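Local coordinates for protein tRNA (cytosine(72)-C(5))-methyltransferase (Pyrococcus horikoshii, PDB 5ZVE) that transfers a methyl group from S-adenosyl-L-methionine to the C5 position of cytosine 72 in several archaeal tRNAs, at residues I201-A206 / G210-I215; D256-P261 / Q301-W306; P275-G280 / Y327-G332; K335-K340 / A377-V382. All blocks are in the same frame, centred on the assembly; numbering follows the deposited sequence.

Contact 1 of 4, residues I201-A206 / G210-I215; sequences IIDMAA and GKTTHI. With SAH (S-adenosyl-L-homocysteine), chain C.
Asp203 and Thr212 meet across the first strand-loop-helix turn of a Rossmann-like class I methyltransferase domain, where strand 201-203 gives way to helix 210-218 and the loop between cradles the amino-acid end of SAH. The strand segment 201-203 and the helix segment 210-215 run nearly antiparallel, 158° apart, and the closest side-chain meeting is polar. Thr212 OG1 donates to Asp203 OD2 over 2.5 Å, arriving from above the carboxylate plane. Asp203 offers this oxygen because its CG stands opposite the backbone N (chi1 -165°), which swings the carboxylate to the helix. The methyl of Ala206 presses on the same hydroxyl, CB to OG1 3.2 Å.

The packing slackens toward the start of the strand. There Ile201 CD1 and Ile215 CG2 only graze at 4.4 Å, and Ile215 also rests on Ile225 of the next strand.

Toward the ligand, a water rather than side chains fills the joint. It accepts from Thr212 N and SAH N and donates to Asp203 OD2 and Ala206 O, so four partners fix it. The first turn of the helix turns its N-H groups to the SAH carboxylate: Gly210 N reaches OXT and Lys211 N reaches O, a setting in which the helix end would probably steady the negative charge. Lys211 NZ itself pairs with Asp273. At the other polar group of the SAH amino-acid end, SAH N donates to Ala205 O at 3.0 Å.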
# COMPACT_ATOMS: atom_id res chain seq x y z
N ILE A 201 -22.52 -3.03 -6.21
CA ILE A 201 -21.08 -3.09 -5.99
C ILE A 201 -20.72 -3.29 -4.52
O ILE A 201 -21.22 -2.58 -3.65
CB ILE A 201 -20.39 -1.80 -6.49
CG1 ILE A 201 -20.59 -1.63 -7.99
CG2 ILE A 201 -18.91 -1.80 -6.14
CD1 ILE A 201 -20.22 -0.26 -8.51
N ILE A 202 -19.84 -4.25 -4.25
CA ILE A 202 -19.40 -4.50 -2.89
C ILE A 202 -17.89 -4.53 -2.74
O ILE A 202 -17.20 -5.30 -3.42
CB ILE A 202 -19.96 -5.83 -2.35
CG1 ILE A 202 -21.48 -5.87 -2.44
CG2 ILE A 202 -19.49 -6.04 -0.91
CD1 ILE A 202 -22.09 -7.15 -1.92
N ASP A 203 -17.37 -3.69 -1.86
CA ASP A 203 -15.98 -3.74 -1.41
C ASP A 203 -15.97 -4.37 -0.02
O ASP A 203 -16.37 -3.73 0.95
CB ASP A 203 -15.38 -2.33 -1.40
CG ASP A 203 -13.86 -2.33 -1.31
OD1 ASP A 203 -13.27 -3.38 -0.99
OD2 ASP A 203 -13.27 -1.27 -1.57
N MET A 204 -15.53 -5.62 0.08
CA MET A 204 -15.77 -6.37 1.32
C MET A 204 -14.61 -6.30 2.31
O MET A 204 -14.70 -6.84 3.41
CB MET A 204 -16.07 -7.85 1.02
CG MET A 204 -15.11 -8.54 0.07
SD MET A 204 -15.60 -10.26 -0.19
CE MET A 204 -17.20 -10.03 -0.90
N ALA A 205 -13.54 -5.62 1.92
CA ALA A 205 -12.47 -5.29 2.85
C ALA A 205 -11.96 -3.91 2.46
O ALA A 205 -10.90 -3.78 1.85
CB ALA A 205 -11.36 -6.32 2.80
N ALA A 206 -12.72 -2.89 2.83
CA ALA A 206 -12.66 -1.61 2.13
C ALA A 206 -11.82 -0.54 2.82
O ALA A 206 -11.28 0.32 2.14
CB ALA A 206 -14.07 -1.09 1.91
N GLY A 210 -9.17 3.39 0.11
CA GLY A 210 -8.40 3.73 -1.07
C GLY A 210 -9.09 3.31 -2.35
O GLY A 210 -9.35 4.13 -3.23
N LYS A 211 -9.40 2.03 -2.47
CA LYS A 211 -10.01 1.52 -3.68
C LYS A 211 -11.49 1.85 -3.73
O LYS A 211 -12.07 1.99 -4.81
CB LYS A 211 -9.79 0.01 -3.81
CG LYS A 211 -8.32 -0.37 -4.01
CD LYS A 211 -8.11 -1.87 -3.93
CE LYS A 211 -6.65 -2.22 -4.14
NZ LYS A 211 -5.81 -1.77 -3.00
N THR A 212 -12.12 1.97 -2.56
CA THR A 212 -13.54 2.32 -2.54
C THR A 212 -13.79 3.71 -3.12
O THR A 212 -14.68 3.89 -3.96
CB THR A 212 -14.11 2.26 -1.12
OG1 THR A 212 -13.89 0.96 -0.57
CG2 THR A 212 -15.60 2.55 -1.14
N THR A 213 -13.00 4.68 -2.69
CA THR A 213 -13.18 6.06 -3.13
C THR A 213 -12.78 6.23 -4.59
O THR A 213 -13.32 7.09 -5.29
CB THR A 213 -12.39 7.04 -2.24
OG1 THR A 213 -11.02 6.62 -2.13
CG2 THR A 213 -13.01 7.09 -0.85
N HIS A 214 -11.86 5.40 -5.06
CA HIS A 214 -11.49 5.40 -6.47
C HIS A 214 -12.68 4.95 -7.33
O HIS A 214 -12.96 5.54 -8.37
CB HIS A 214 -10.28 4.49 -6.70
CG HIS A 214 -9.69 4.60 -8.07
ND1 HIS A 214 -8.64 3.81 -8.49
CD2 HIS A 214 -10.00 5.40 -9.12
CE1 HIS A 214 -8.33 4.12 -9.74
NE2 HIS A 214 -9.14 5.09 -10.14
N ILE A 215 -13.37 3.90 -6.89
CA ILE A 215 -14.59 3.45 -7.55
C ILE A 215 -15.62 4.57 -7.59
O ILE A 215 -16.30 4.78 -8.60
CB ILE A 215 -15.21 2.22 -6.84
CG1 ILE A 215 -14.22 1.06 -6.80
CG2 ILE A 215 -16.48 1.78 -7.54
CD1 ILE A 215 -14.03 0.37 -8.12
N SAH C . -8.93 -2.13 0.31
CA SAH C . -8.42 -1.17 1.29
CB SAH C . -7.36 -1.80 2.19
CG SAH C . -7.62 -3.25 2.62
SD SAH C . -6.54 -3.72 3.99
C SAH C . -7.89 0.12 0.64
O SAH C . -7.68 0.19 -0.57
OXT SAH C . -7.66 1.12 1.32
C5' SAH C . -7.54 -5.16 4.46
C4' SAH C . -8.73 -4.83 5.36
O4' SAH C . -9.46 -6.01 5.64
C3' SAH C . -8.35 -4.24 6.72
O3' SAH C . -8.85 -2.93 6.80
C2' SAH C . -9.05 -5.10 7.75
O2' SAH C . -9.75 -4.28 8.67
C1' SAH C . -10.05 -5.88 6.92
N9 SAH C . -10.41 -7.20 7.49
C8 SAH C . -9.58 -8.14 8.07
N7 SAH C . -10.34 -9.20 8.44
C5 SAH C . -11.63 -8.95 8.12
C6 SAH C . -12.80 -9.68 8.27
N6 SAH C . -12.78 -10.89 8.84
N1 SAH C . -13.99 -9.15 7.82
C2 SAH C . -14.02 -7.91 7.23
N3 SAH C . -12.85 -7.18 7.08
C4 SAH C . -11.68 -7.70 7.52
O HOH W 1 -11.09 -0.07 -0.35

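Contact 2 of 4, residues D256-P261 / Q301-W306; sequences DARKLP and QRAFIW. With SAH (S-adenosyl-L-homocysteine), chain C.
The adenine end of the SAH pocket is built where the turn after strand 250-254 meets helix 291-310, with Ala257 and Arg258 packed on Ala303 and Phe304. Arg258 CG lies over one face of the Phe304 ring, 3.9 Å from its centroid and 18° off the normal, a CH-pi contact, while Arg258 CD rests on Ala303 CB at 3.5 Å. The ring's edge is left for the ligand: Phe304 CZ approaches SAH C6 at 3.4 Å. Adenine is read by two nearly straight bonds, SAH N6 to Asp256 OD1 and Ala257 N to SAH N1, each 3.0 Å. Asp256 OD1 also accepts from Arg258 N, closing an Asx turn, and the Arg258 guanidinium grips the carboxylate side-on, NE to OD1 and NH1 to OD2 (2.8 Å). With an alanine at Asp256, SAH N6 would probably lose its acceptor and the guanidinium, without its mate, would be set free to turn. Tyr300, one turn earlier on the helix, meets Phe304 edge-to-face. Behind the turn, Ala257 and Leu260 lean on Ile228 of strand 225-229, and from another side of helix 291-310 Ile305 packs against helix 331-339.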
# COMPACT_ATOMS: atom_id res chain seq x y z
N ASP A 256 -18.11 -8.85 9.86
CA ASP A 256 -17.20 -9.87 9.36
C ASP A 256 -17.60 -10.21 7.92
O ASP A 256 -18.66 -10.79 7.69
CB ASP A 256 -17.23 -11.11 10.26
CG ASP A 256 -16.30 -12.21 9.78
OD1 ASP A 256 -15.56 -12.01 8.79
OD2 ASP A 256 -16.33 -13.31 10.38
N ALA A 257 -16.75 -9.85 6.97
CA ALA A 257 -17.06 -10.00 5.55
C ALA A 257 -17.24 -11.46 5.13
O ALA A 257 -17.83 -11.74 4.09
CB ALA A 257 -15.97 -9.36 4.71
N ARG A 258 -16.72 -12.38 5.94
CA ARG A 258 -16.85 -13.80 5.67
C ARG A 258 -18.30 -14.26 5.79
O ARG A 258 -18.67 -15.32 5.28
CB ARG A 258 -15.96 -14.60 6.61
CG ARG A 258 -14.48 -14.40 6.35
CD ARG A 258 -13.64 -15.02 7.45
NE ARG A 258 -14.04 -14.58 8.77
CZ ARG A 258 -13.53 -15.05 9.90
NH1 ARG A 258 -13.96 -14.58 11.07
NH2 ARG A 258 -12.60 -15.99 9.87
N LYS A 259 -19.11 -13.47 6.48
CA LYS A 259 -20.54 -13.74 6.61
C LYS A 259 -21.37 -12.93 5.62
O LYS A 259 -22.58 -12.83 5.78
CB LYS A 259 -21.00 -13.45 8.04
CG LYS A 259 -20.23 -14.20 9.12
CD LYS A 259 -20.82 -13.96 10.49
CE LYS A 259 -21.92 -14.96 10.79
NZ LYS A 259 -21.36 -16.31 11.09
N LEU A 260 -20.72 -12.37 4.60
CA LEU A 260 -21.41 -11.53 3.61
C LEU A 260 -22.75 -12.05 3.07
O LEU A 260 -23.70 -11.27 2.96
CB LEU A 260 -20.49 -11.26 2.40
CG LEU A 260 -21.20 -10.45 1.30
CD1 LEU A 260 -21.59 -9.06 1.79
CD2 LEU A 260 -20.40 -10.37 0.04
N PRO A 261 -22.85 -13.35 2.73
CA PRO A 261 -24.15 -13.83 2.23
C PRO A 261 -25.32 -13.64 3.20
O PRO A 261 -26.46 -13.85 2.80
CB PRO A 261 -23.89 -15.31 1.97
CG PRO A 261 -22.45 -15.39 1.65
CD PRO A 261 -21.81 -14.39 2.58
N GLN A 301 -8.20 -16.25 3.65
CA GLN A 301 -8.73 -15.55 2.48
C GLN A 301 -9.82 -16.35 1.76
O GLN A 301 -10.74 -15.78 1.19
CB GLN A 301 -7.61 -15.20 1.51
CG GLN A 301 -6.61 -14.19 2.06
CD GLN A 301 -5.30 -14.21 1.30
OE1 GLN A 301 -5.01 -15.17 0.59
NE2 GLN A 301 -4.50 -13.16 1.45
N ARG A 302 -9.70 -17.68 1.79
CA ARG A 302 -10.65 -18.56 1.13
C ARG A 302 -12.06 -18.37 1.67
O ARG A 302 -13.04 -18.52 0.94
CB ARG A 302 -10.24 -20.02 1.26
CG ARG A 302 -9.12 -20.41 0.31
CD ARG A 302 -8.63 -21.82 0.55
NE ARG A 302 -7.30 -22.00 -0.02
CZ ARG A 302 -6.21 -22.27 0.70
NH1 ARG A 302 -6.30 -22.41 2.01
NH2 ARG A 302 -5.03 -22.41 0.10
N ALA A 303 -12.17 -18.05 2.95
CA ALA A 303 -13.46 -17.76 3.56
C ALA A 303 -14.11 -16.55 2.90
O ALA A 303 -15.30 -16.57 2.60
CB ALA A 303 -13.30 -17.56 5.06
N PHE A 304 -13.32 -15.49 2.68
CA PHE A 304 -13.79 -14.30 1.97
C PHE A 304 -14.22 -14.62 0.55
O PHE A 304 -15.30 -14.22 0.09
CB PHE A 304 -12.68 -13.23 1.91
CG PHE A 304 -12.33 -12.63 3.24
CD1 PHE A 304 -11.55 -13.34 4.15
CD2 PHE A 304 -12.73 -11.35 3.56
CE1 PHE A 304 -11.21 -12.78 5.37
CE2 PHE A 304 -12.38 -10.78 4.78
CZ PHE A 304 -11.62 -11.50 5.68
N ILE A 305 -13.36 -15.35 -0.15
CA ILE A 305 -13.55 -15.69 -1.55
C ILE A 305 -14.84 -16.46 -1.76
O ILE A 305 -15.64 -16.14 -2.64
CB ILE A 305 -12.38 -16.53 -2.06
CG1 ILE A 305 -11.10 -15.70 -2.12
CG2 ILE A 305 -12.73 -17.13 -3.41
CD1 ILE A 305 -9.85 -16.53 -2.36
N TRP A 306 -15.04 -17.49 -0.94
CA TRP A 306 -16.25 -18.30 -0.99
C TRP A 306 -17.47 -17.43 -0.72
O TRP A 306 -18.47 -17.53 -1.43
CB TRP A 306 -16.15 -19.46 0.03
CG TRP A 306 -17.33 -20.41 0.05
CD1 TRP A 306 -18.01 -20.85 1.15
CD2 TRP A 306 -17.95 -21.04 -1.09
NE1 TRP A 306 -19.01 -21.71 0.77
CE2 TRP A 306 -19.00 -21.85 -0.59
CE3 TRP A 306 -17.73 -20.99 -2.47
CZ2 TRP A 306 -19.82 -22.60 -1.42
CZ3 TRP A 306 -18.55 -21.74 -3.30
CH2 TRP A 306 -19.59 -22.54 -2.77
N SAH C . -8.93 -2.13 0.31
CA SAH C . -8.42 -1.17 1.29
CB SAH C . -7.36 -1.80 2.19
CG SAH C . -7.62 -3.25 2.62
SD SAH C . -6.54 -3.72 3.99
C SAH C . -7.89 0.12 0.64
O SAH C . -7.68 0.19 -0.57
OXT SAH C . -7.66 1.12 1.32
C5' SAH C . -7.54 -5.16 4.46
C4' SAH C . -8.73 -4.83 5.36
O4' SAH C . -9.46 -6.01 5.64
C3' SAH C . -8.35 -4.24 6.72
O3' SAH C . -8.85 -2.93 6.80
C2' SAH C . -9.05 -5.10 7.75
O2' SAH C . -9.75 -4.28 8.67
C1' SAH C . -10.05 -5.88 6.92
N9 SAH C . -10.41 -7.20 7.49
C8 SAH C . -9.58 -8.14 8.07
N7 SAH C . -10.34 -9.20 8.44
C5 SAH C . -11.63 -8.95 8.12
C6 SAH C . -12.80 -9.68 8.27
N6 SAH C . -12.78 -10.89 8.84
N1 SAH C . -13.99 -9.15 7.82
C2 SAH C . -14.02 -7.91 7.23
N3 SAH C . -12.85 -7.18 7.08
C4 SAH C . -11.68 -7.70 7.52

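Contact 3 of 4, residues P275-G280 / Y327-G332; sequences PCTALG and YEENEG
Both oxygens of the Glu329 carboxylate are gripped from the loop after strand 267-273. Thr277 N donates to Glu329 OE1 over 3.0 Å, a nearly straight bond (162°) that uses the oxygen's syn lone pair. Thr277 OG1 donates to Glu329 OE2; at 2.5 Å this bond is very short as modelled, and its exact length is doubtful. One threonine thus engages the carboxylate twice, by backbone and by side chain, which fixes the rotation of the acid group. Thr277 can do so because its hydroxyl sits between the backbone N and the carbonyl carbon (chi1 49°), on the same side as its own N-H. Glu329 reaches across with an extended chain, and its OE1 also touches Cys276 CB at 3.3 Å.

The loop carries the Pro-Cys sequence of motif IV of RNA cytosine-C5 methyltransferases, and the Cys276 side chain lies about 3 Å, nearest atoms, from that of Cys323, the predicted nucleophile. Ala278 N also makes a weak bond to Cys276 SG. Cutting Glu329 back to an alanine would probably leave the Thr277 N-H without its acceptor and the hydroxyl without its carboxylate partner, with the loop freer to shift beside the cysteines.

Glu329 itself sits in a type I beta turn, Tyr327 to Asn330, leading into helix 331-339. Tyr327 O accepts from Asn330 N and from Gly332 N. Beyond the pair, Ser326 OG is a second partner of Glu329 OE2, Gln301 NE2 makes a weak bond to OE1, and Thr277 OG1 is also hydrogen-bonded to Thr324 OG1.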
# COMPACT_ATOMS: atom_id res chain seq x y z
N PRO A 275 -7.11 -8.96 3.11
CA PRO A 275 -6.06 -9.01 4.12
C PRO A 275 -5.04 -10.07 3.74
O PRO A 275 -5.43 -11.16 3.33
CB PRO A 275 -6.81 -9.36 5.41
CG PRO A 275 -8.12 -9.93 4.95
CD PRO A 275 -8.44 -9.20 3.69
N CYS A 276 -3.76 -9.75 3.85
CA CYS A 276 -2.72 -10.65 3.36
C CYS A 276 -1.45 -10.47 4.16
O CYS A 276 -1.36 -9.58 5.00
CB CYS A 276 -2.46 -10.41 1.87
SG CYS A 276 -1.79 -8.78 1.45
N THR A 277 -0.47 -11.33 3.89
CA THR A 277 0.81 -11.29 4.60
C THR A 277 1.61 -10.02 4.27
O THR A 277 2.60 -9.71 4.95
CB THR A 277 1.65 -12.54 4.27
OG1 THR A 277 1.70 -12.74 2.86
CG2 THR A 277 1.03 -13.77 4.91
N ALA A 278 1.18 -9.29 3.24
CA ALA A 278 1.78 -8.01 2.85
C ALA A 278 3.27 -8.12 2.53
O ALA A 278 4.03 -7.20 2.79
CB ALA A 278 1.55 -6.97 3.94
N LEU A 279 3.67 -9.25 1.96
CA LEU A 279 5.07 -9.49 1.64
C LEU A 279 5.60 -8.52 0.58
O LEU A 279 6.81 -8.38 0.42
CB LEU A 279 5.26 -10.94 1.16
CG LEU A 279 4.92 -12.03 2.19
CD1 LEU A 279 4.98 -13.42 1.57
CD2 LEU A 279 5.83 -11.94 3.42
N GLY A 280 4.70 -7.86 -0.13
CA GLY A 280 5.08 -6.97 -1.21
C GLY A 280 5.23 -5.51 -0.85
O GLY A 280 5.65 -4.70 -1.68
N TYR A 327 2.65 -17.55 -3.49
CA TYR A 327 1.85 -18.32 -4.43
C TYR A 327 0.50 -18.67 -3.82
O TYR A 327 -0.54 -18.48 -4.46
CB TYR A 327 2.58 -19.60 -4.85
CG TYR A 327 1.83 -20.36 -5.92
CD1 TYR A 327 2.04 -20.09 -7.27
CD2 TYR A 327 0.90 -21.34 -5.59
CE1 TYR A 327 1.35 -20.79 -8.25
CE2 TYR A 327 0.21 -22.03 -6.55
CZ TYR A 327 0.44 -21.75 -7.88
OH TYR A 327 -0.26 -22.44 -8.85
N GLU A 328 0.52 -19.19 -2.59
CA GLU A 328 -0.67 -19.73 -1.94
C GLU A 328 -1.79 -18.69 -1.81
O GLU A 328 -2.96 -19.02 -2.02
CB GLU A 328 -0.33 -20.27 -0.55
CG GLU A 328 0.53 -21.54 -0.53
CD GLU A 328 2.01 -21.26 -0.72
OE1 GLU A 328 2.38 -20.08 -0.85
OE2 GLU A 328 2.80 -22.23 -0.72
N GLU A 329 -1.44 -17.45 -1.48
CA GLU A 329 -2.45 -16.41 -1.30
C GLU A 329 -2.93 -15.85 -2.64
O GLU A 329 -3.93 -15.14 -2.70
CB GLU A 329 -1.90 -15.25 -0.45
CG GLU A 329 -1.51 -15.62 0.96
CD GLU A 329 -0.76 -14.50 1.66
OE1 GLU A 329 -1.42 -13.53 2.10
OE2 GLU A 329 0.48 -14.58 1.77
N ASN A 330 -2.22 -16.20 -3.70
CA ASN A 330 -2.50 -15.60 -5.00
C ASN A 330 -2.97 -16.62 -6.04
O ASN A 330 -4.16 -16.92 -6.11
CB ASN A 330 -1.26 -14.86 -5.50
CG ASN A 330 -0.94 -13.65 -4.66
OD1 ASN A 330 -1.85 -13.01 -4.12
ND2 ASN A 330 0.34 -13.32 -4.52
N GLU A 331 -2.05 -17.14 -6.84
CA GLU A 331 -2.42 -18.12 -7.86
C GLU A 331 -3.11 -19.34 -7.24
O GLU A 331 -4.04 -19.89 -7.82
CB GLU A 331 -1.20 -18.55 -8.68
CG GLU A 331 -0.70 -17.50 -9.67
CD GLU A 331 0.30 -16.53 -9.05
OE1 GLU A 331 0.44 -16.52 -7.80
OE2 GLU A 331 0.95 -15.79 -9.81
N GLY A 332 -2.63 -19.75 -6.07
CA GLY A 332 -3.22 -20.87 -5.37
C GLY A 332 -4.68 -20.65 -5.02
O GLY A 332 -5.50 -21.55 -5.17

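Contact 4 of 4, residues K335-K340 / A377-V382; sequences KFMIRK and AKLRKV
Apolar helix-on-sheet packing joins Met337 of helix 331-339 to Leu379 and Ala377 of strand 374-381, near the C-terminal end of the chain and away from the ligand. The contact is small, 144 Å² counting both sides, and it is carried by one side chain from the helix. Met337 folds around a single branch of the leucine: Leu379 CD1 has Met337 CE at 3.3 Å, CB at 3.5 Å and SD at 3.8 Å. The two carbon pairs are closer than ordinary van der Waals contact, so Leu379 CD1 is held tightly in the concave side of the methionine. A bend at the thioether (chi3 -64°) curls CE back over the leucine branch in place of a straight run past it. Met337 CE also extends to Ala377 CB, more loosely, at 4.4 Å. Ala377 and Leu379 both face the helix because alternate residues of a strand point to one side of the sheet, whereas Lys378 between them points away.

Strand 374-381 is the antiparallel strand of the class I methyltransferase sheet. It is inserted between strands 316-322 and 342-344 and gives the order 3-2-1-4-5-7-6 that marks this fold. Helix 331-339 is the crossover linking the two flanking strands, and Met337 therefore covers the strand that separates them. The surroundings are likewise apolar: Met337 also touches Leu318 of strand 316-322 and Ile305 of helix 291-310, while Leu379 leans on Met342 and Leu344 of strand 342-344. Just past the end of the helix, Lys340 makes a cation-pi contact with Trp306.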
# COMPACT_ATOMS: atom_id res chain seq x y z
N LYS A 335 -6.96 -20.71 -8.26
CA LYS A 335 -7.32 -22.08 -8.60
C LYS A 335 -8.53 -22.57 -7.80
O LYS A 335 -9.42 -23.23 -8.34
CB LYS A 335 -6.14 -23.03 -8.38
CG LYS A 335 -5.04 -22.87 -9.41
CD LYS A 335 -3.94 -23.88 -9.16
CE LYS A 335 -2.88 -23.80 -10.24
NZ LYS A 335 -1.87 -24.89 -10.09
N PHE A 336 -8.55 -22.24 -6.51
CA PHE A 336 -9.72 -22.46 -5.67
C PHE A 336 -10.99 -21.88 -6.30
O PHE A 336 -12.01 -22.55 -6.40
CB PHE A 336 -9.48 -21.86 -4.28
CG PHE A 336 -10.68 -21.89 -3.38
CD1 PHE A 336 -11.18 -23.09 -2.90
CD2 PHE A 336 -11.29 -20.71 -2.98
CE1 PHE A 336 -12.28 -23.11 -2.06
CE2 PHE A 336 -12.39 -20.73 -2.14
CZ PHE A 336 -12.88 -21.93 -1.68
N MET A 337 -10.90 -20.63 -6.76
CA MET A 337 -12.04 -19.96 -7.38
C MET A 337 -12.47 -20.64 -8.67
O MET A 337 -13.67 -20.72 -8.98
CB MET A 337 -11.70 -18.49 -7.68
CG MET A 337 -11.29 -17.69 -6.46
SD MET A 337 -11.08 -15.91 -6.72
CE MET A 337 -9.73 -15.84 -7.87
N ILE A 338 -11.50 -21.13 -9.42
CA ILE A 338 -11.77 -21.81 -10.67
C ILE A 338 -12.52 -23.12 -10.39
O ILE A 338 -13.38 -23.53 -11.17
CB ILE A 338 -10.47 -22.07 -11.46
CG1 ILE A 338 -9.83 -20.72 -11.83
CG2 ILE A 338 -10.73 -22.89 -12.71
CD1 ILE A 338 -8.55 -20.84 -12.63
N ARG A 339 -12.22 -23.76 -9.26
CA ARG A 339 -12.95 -24.97 -8.86
C ARG A 339 -14.37 -24.66 -8.37
O ARG A 339 -15.21 -25.56 -8.31
CB ARG A 339 -12.18 -25.72 -7.78
CG ARG A 339 -10.85 -26.28 -8.27
CD ARG A 339 -10.23 -27.30 -7.29
NE ARG A 339 -9.88 -26.73 -5.99
CZ ARG A 339 -8.68 -26.25 -5.68
NH1 ARG A 339 -7.70 -26.27 -6.57
NH2 ARG A 339 -8.46 -25.75 -4.47
N LYS A 340 -14.63 -23.40 -8.03
CA LYS A 340 -15.93 -22.98 -7.51
C LYS A 340 -16.80 -22.23 -8.54
O LYS A 340 -17.65 -21.42 -8.16
CB LYS A 340 -15.77 -22.12 -6.25
CG LYS A 340 -15.52 -22.87 -4.91
CD LYS A 340 -14.54 -24.04 -4.98
CE LYS A 340 -14.67 -24.96 -3.75
NZ LYS A 340 -15.78 -25.97 -3.85
N ALA A 377 -6.35 -10.47 -9.77
CA ALA A 377 -7.10 -11.45 -10.54
C ALA A 377 -8.51 -10.94 -10.83
O ALA A 377 -9.17 -10.41 -9.94
CB ALA A 377 -7.16 -12.79 -9.80
N LYS A 378 -8.96 -11.11 -12.07
CA LYS A 378 -10.31 -10.71 -12.45
C LYS A 378 -11.10 -11.91 -12.92
O LYS A 378 -10.71 -12.58 -13.88
CB LYS A 378 -10.29 -9.65 -13.55
CG LYS A 378 -11.68 -9.20 -13.97
CD LYS A 378 -11.65 -8.53 -15.33
CE LYS A 378 -12.99 -7.93 -15.66
NZ LYS A 378 -13.01 -7.36 -17.04
N LEU A 379 -12.23 -12.18 -12.27
CA LEU A 379 -13.01 -13.37 -12.58
C LEU A 379 -14.48 -13.12 -12.89
O LEU A 379 -15.09 -12.17 -12.38
CB LEU A 379 -12.94 -14.38 -11.44
CG LEU A 379 -11.60 -14.98 -11.05
CD1 LEU A 379 -11.84 -16.30 -10.40
CD2 LEU A 379 -10.73 -15.18 -12.24
N ARG A 380 -15.03 -14.00 -13.71
CA ARG A 380 -16.43 -13.98 -14.08
C ARG A 380 -17.11 -15.25 -13.54
O ARG A 380 -16.62 -16.36 -13.75
CB ARG A 380 -16.56 -13.89 -15.60
CG ARG A 380 -17.91 -14.24 -16.19
CD ARG A 380 -18.97 -13.23 -15.79
NE ARG A 380 -18.59 -11.83 -15.96
CZ ARG A 380 -18.29 -11.24 -17.12
NH1 ARG A 380 -18.34 -11.93 -18.25
NH2 ARG A 380 -17.96 -9.96 -17.14
N LYS A 381 -18.22 -15.07 -12.82
CA LYS A 381 -18.96 -16.20 -12.26
C LYS A 381 -19.85 -16.84 -13.32
O LYS A 381 -20.91 -16.30 -13.66
CB LYS A 381 -19.81 -15.76 -11.07
CG LYS A 381 -20.64 -16.88 -10.47
CD LYS A 381 -21.37 -16.43 -9.21
CE LYS A 381 -22.14 -17.58 -8.58
NZ LYS A 381 -22.82 -17.19 -7.32
N VAL A 382 -19.43 -17.98 -13.85
CA VAL A 382 -20.17 -18.62 -14.94
C VAL A 382 -21.33 -19.48 -14.45
O VAL A 382 -22.30 -19.69 -15.17
CB VAL A 382 -19.24 -19.48 -15.82
CG1 VAL A 382 -18.21 -18.60 -16.53
CG2 VAL A 382 -18.55 -20.55 -14.98

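Overall arrangement
All four contacts lie in the Rossmann-like methyltransferase domain. Along the chain contact 1 closes first, contacts 2 and 3 alternate their segments, and contact 4 comes last. Centres of contacts 1 and 2 are 15 Å apart, and both hold SAH, one at its amino-acid end and the other at its adenine; Met204 packs on Leu260 between them. Helix 291-310 links the rest: Gln301 reaches Pro275 of contact 3, and Ile305 meets Met337 of contact 4. Contacts 3 and 4, 16 Å apart, share helix 331-339. Contacts 1 and 4 do not touch, nearest atoms about 10 Å apart, but both reach one sheet, so cofactor site and C-terminal strand belong to one domain core.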